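Initiator protein NS1 (Human bocavirus, PDB 4KW3) probably binds viral replication origins and nicks one DNA strand to start rolling-circle replication, this chain being its N-terminal origin-recognition and nickase domain. Local coordinates at residues Glu29-Leu34 / Ile219-Lys224. Residues are numbered along the deposited sequence; the frame is centred on the assembly and turned at random.
Sequences EKEWLL and ISSYSK
Ser220 donates its hydroxyl to the carboxylate of Glu31, OG to OE1 at 2.6 Å. OE1 is met on its syn side, 15° out of the carboxylate plane. The same OG accepts from the backbone N of Tyr222 at 3.0 Å, which makes an ST turn. His35 also bonds OE1. Ser221 grips the other carboxylate oxygen twice. Its backbone N reaches the syn lone pair of Glu31 OE2 at 2.8 Å, and its OG meets OE2 nearly head-on, close to the C-O axis. The buried carboxylate is thus held at both oxygens, which fixes its rotation. Glu31 spans the gap because CG is anti to the backbone N (chi1 -174°) and the chain stays extended beyond it. Lys28 bonds Ser221 OG and may help to balance the charge. Tyr222 brings the far end of its ring to Glu31, with CE2 3.8 Å from Glu31 CB. Its OH takes a weak bond from Glu31 N at 3.4 Å and lies 3.7 Å from Trp32 CZ3. A type I turn from Ser220 to Ser223 brings these groups together. The arrangement is a buried carboxylate clasped by a serine-rich beta turn. It ties segment 29-34, on helix 31-38, to the loop between strand 216-217 and helix 225-228 in this Rep-clan nuclease domain.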
ATOM      1  N   GLU A  29       5.085  -3.381 -17.274  1.00 66.90           N
ATOM      2  CA  GLU A  29       4.922  -3.605 -18.699  1.00 67.56           C
ATOM      3  C   GLU A  29       3.484  -3.926 -19.061  1.00 63.10           C
ATOM      4  O   GLU A  29       3.041  -3.616 -20.149  1.00 70.00           O
ATOM      5  CB  GLU A  29       5.820  -4.758 -19.120  1.00 87.59           C
ATOM      6  CG  GLU A  29       7.294  -4.487 -18.862  1.00107.69           C
ATOM      7  CD  GLU A  29       8.156  -5.711 -19.106  1.00126.31           C
ATOM      8  OE1 GLU A  29       7.603  -6.834 -19.156  1.00127.43           O
ATOM      9  OE2 GLU A  29       9.386  -5.547 -19.256  1.00134.68           O
ATOM     10  N   LYS A  30       2.756  -4.552 -18.143  1.00 67.43           N
ATOM     11  CA  LYS A  30       1.414  -5.049 -18.430  1.00 64.01           C
ATOM     12  C   LYS A  30       0.397  -4.592 -17.380  1.00 62.49           C
ATOM     13  O   LYS A  30      -0.451  -5.374 -16.936  1.00 54.46           O
ATOM     14  CB  LYS A  30       1.444  -6.578 -18.511  1.00 69.76           C
ATOM     15  CG  LYS A  30       2.343  -7.102 -19.619  1.00 72.02           C
ATOM     16  CD  LYS A  30       2.308  -8.615 -19.707  1.00 79.80           C
ATOM     17  CE  LYS A  30       2.792  -9.096 -21.068  1.00 78.40           C
ATOM     18  NZ  LYS A  30       1.940  -8.533 -22.156  1.00 79.87           N
ATOM     19  N   GLU A  31       0.463  -3.316 -17.008  1.00 65.75           N
ATOM     20  CA  GLU A  31      -0.308  -2.800 -15.870  1.00 59.20           C
ATOM     21  C   GLU A  31      -1.834  -2.831 -16.059  1.00 57.57           C
ATOM     22  O   GLU A  31      -2.593  -2.971 -15.081  1.00 50.66           O
ATOM     23  CB  GLU A  31       0.185  -1.399 -15.491  1.00 50.52           C
ATOM     24  CG  GLU A  31      -0.442  -0.821 -14.233  1.00 54.32           C
ATOM     25  CD  GLU A  31      -0.176   0.673 -14.082  1.00 62.24           C
ATOM     26  OE1 GLU A  31      -1.100   1.463 -14.396  1.00 54.98           O
ATOM     27  OE2 GLU A  31       0.957   1.055 -13.694  1.00 58.87           O
ATOM     28  N   TRP A  32      -2.287  -2.698 -17.305  1.00 56.92           N
ATOM     29  CA  TRP A  32      -3.730  -2.724 -17.607  1.00 53.43           C
ATOM     30  C   TRP A  32      -4.399  -4.026 -17.130  1.00 57.51           C
ATOM     31  O   TRP A  32      -5.571  -4.020 -16.762  1.00 62.56           O
ATOM     32  CB  TRP A  32      -3.991  -2.495 -19.097  1.00 54.35           C
ATOM     33  CG  TRP A  32      -3.406  -3.562 -19.940  1.00 63.60           C
ATOM     34  CD1 TRP A  32      -3.983  -4.762 -20.275  1.00 63.31           C
ATOM     35  CD2 TRP A  32      -2.108  -3.553 -20.542  1.00 67.91           C
ATOM     36  NE1 TRP A  32      -3.118  -5.496 -21.048  1.00 69.46           N
ATOM     37  CE2 TRP A  32      -1.960  -4.780 -21.229  1.00 70.86           C
ATOM     38  CE3 TRP A  32      -1.057  -2.628 -20.568  1.00 67.60           C
ATOM     39  CZ2 TRP A  32      -0.799  -5.106 -21.939  1.00 64.61           C
ATOM     40  CZ3 TRP A  32       0.091  -2.952 -21.270  1.00 71.31           C
ATOM     41  CH2 TRP A  32       0.210  -4.184 -21.949  1.00 67.30           C
ATOM     42  N   LEU A  33      -3.656  -5.134 -17.131  1.00 51.80           N
ATOM     43  CA  LEU A  33      -4.136  -6.371 -16.511  1.00 53.87           C
ATOM     44  C   LEU A  33      -4.505  -6.155 -15.034  1.00 57.88           C
ATOM     45  O   LEU A  33      -5.546  -6.650 -14.566  1.00 52.09           O
ATOM     46  CB  LEU A  33      -3.082  -7.477 -16.627  1.00 58.69           C
ATOM     47  CG  LEU A  33      -2.594  -7.866 -18.026  1.00 64.47           C
ATOM     48  CD1 LEU A  33      -1.470  -8.890 -17.922  1.00 66.49           C
ATOM     49  CD2 LEU A  33      -3.739  -8.394 -18.878  1.00 42.08           C
ATOM     50  N   LEU A  34      -3.670  -5.401 -14.303  1.00 47.52           N
ATOM     51  CA  LEU A  34      -3.978  -5.149 -12.899  1.00 48.40           C
ATOM     52  C   LEU A  34      -5.170  -4.216 -12.768  1.00 52.02           C
ATOM     53  O   LEU A  34      -5.963  -4.366 -11.830  1.00 50.10           O
ATOM     54  CB  LEU A  34      -2.776  -4.614 -12.092  1.00 47.48           C
ATOM     55  CG  LEU A  34      -1.602  -5.578 -11.933  1.00 53.22           C
ATOM     56  CD1 LEU A  34      -0.553  -5.016 -11.002  1.00 54.27           C
ATOM     57  CD2 LEU A  34      -2.057  -6.968 -11.481  1.00 52.44           C
ATOM     58  N   ILE A 219      -0.448   7.348  -9.559  1.00 44.04           N
ATOM     59  CA  ILE A 219      -1.350   6.179  -9.567  1.00 34.17           C
ATOM     60  C   ILE A 219      -1.194   5.220 -10.756  1.00 42.62           C
ATOM     61  O   ILE A 219      -1.922   4.246 -10.865  1.00 48.30           O
ATOM     62  CB  ILE A 219      -2.834   6.567  -9.427  1.00 41.43           C
ATOM     63  CG1 ILE A 219      -3.284   7.415 -10.618  1.00 41.46           C
ATOM     64  CG2 ILE A 219      -3.092   7.298  -8.103  1.00 33.14           C
ATOM     65  CD1 ILE A 219      -4.714   7.841 -10.503  1.00 47.61           C
ATOM     66  N   SER A 220      -0.247   5.505 -11.643  1.00 50.77           N
ATOM     67  CA  SER A 220       0.028   4.626 -12.765  1.00 47.27           C
ATOM     68  C   SER A 220       1.453   4.751 -13.291  1.00 49.04           C
ATOM     69  O   SER A 220       2.018   5.834 -13.327  1.00 50.62           O
ATOM     70  CB  SER A 220      -0.940   4.868 -13.912  1.00 44.39           C
ATOM     71  OG  SER A 220      -0.639   3.960 -14.960  1.00 46.93           O
ATOM     72  N   SER A 221       2.009   3.626 -13.724  1.00 47.66           N
ATOM     73  CA  SER A 221       3.280   3.612 -14.421  1.00 47.81           C
ATOM     74  C   SER A 221       3.209   4.467 -15.684  1.00 55.60           C
ATOM     75  O   SER A 221       4.233   4.952 -16.159  1.00 64.92           O
ATOM     76  CB  SER A 221       3.635   2.184 -14.820  1.00 53.36           C
ATOM     77  OG  SER A 221       3.773   1.357 -13.681  1.00 56.73           O
ATOM     78  N   TYR A 222       2.001   4.665 -16.216  1.00 55.75           N
ATOM     79  CA  TYR A 222       1.819   5.409 -17.460  1.00 55.50           C
ATOM     80  C   TYR A 222       1.332   6.815 -17.181  1.00 56.64           C
ATOM     81  O   TYR A 222       0.779   7.483 -18.051  1.00 69.00           O
ATOM     82  CB  TYR A 222       0.852   4.685 -18.403  1.00 53.96           C
ATOM     83  CG  TYR A 222       1.143   3.210 -18.528  1.00 63.21           C
ATOM     84  CD1 TYR A 222       2.438   2.749 -18.736  1.00 71.88           C
ATOM     85  CD2 TYR A 222       0.131   2.275 -18.408  1.00 68.85           C
ATOM     86  CE1 TYR A 222       2.711   1.395 -18.836  1.00 74.46           C
ATOM     87  CE2 TYR A 222       0.391   0.923 -18.509  1.00 79.96           C
ATOM     88  CZ  TYR A 222       1.682   0.488 -18.719  1.00 82.40           C
ATOM     89  OH  TYR A 222       1.928  -0.862 -18.817  1.00 90.76           O
ATOM     90  N   SER A 223       1.550   7.269 -15.960  1.00 49.70           N
ATOM     91  CA  SER A 223       1.210   8.631 -15.599  1.00 47.30           C
ATOM     92  C   SER A 223       2.401   9.256 -14.876  1.00 49.27           C
ATOM     93  O   SER A 223       3.438   8.614 -14.701  1.00 55.53           O
ATOM     94  CB  SER A 223      -0.045   8.645 -14.727  1.00 50.09           C
ATOM     95  OG  SER A 223      -0.526   9.961 -14.534  1.00 57.47           O
ATOM     96  N   LYS A 224       2.237  10.493 -14.428  1.00 48.57           N
ATOM     97  CA  LYS A 224       3.324  11.255 -13.818  1.00 52.90           C
ATOM     98  C   LYS A 224       2.845  11.896 -12.523  1.00 53.86           C
ATOM     99  O   LYS A 224       1.674  12.269 -12.395  1.00 57.10           O
ATOM    100  CB  LYS A 224       3.828  12.349 -14.772  1.00 59.61           C
ATOM    101  CG  LYS A 224       4.296  11.865 -16.132  1.00 76.31           C
ATOM    102  CD  LYS A 224       5.609  11.084 -16.023  1.00 90.73           C
ATOM    103  CE  LYS A 224       6.151  10.685 -17.400  1.00 99.79           C
ATOM    104  NZ  LYS A 224       7.577  10.251 -17.348  1.00 98.20           N
TER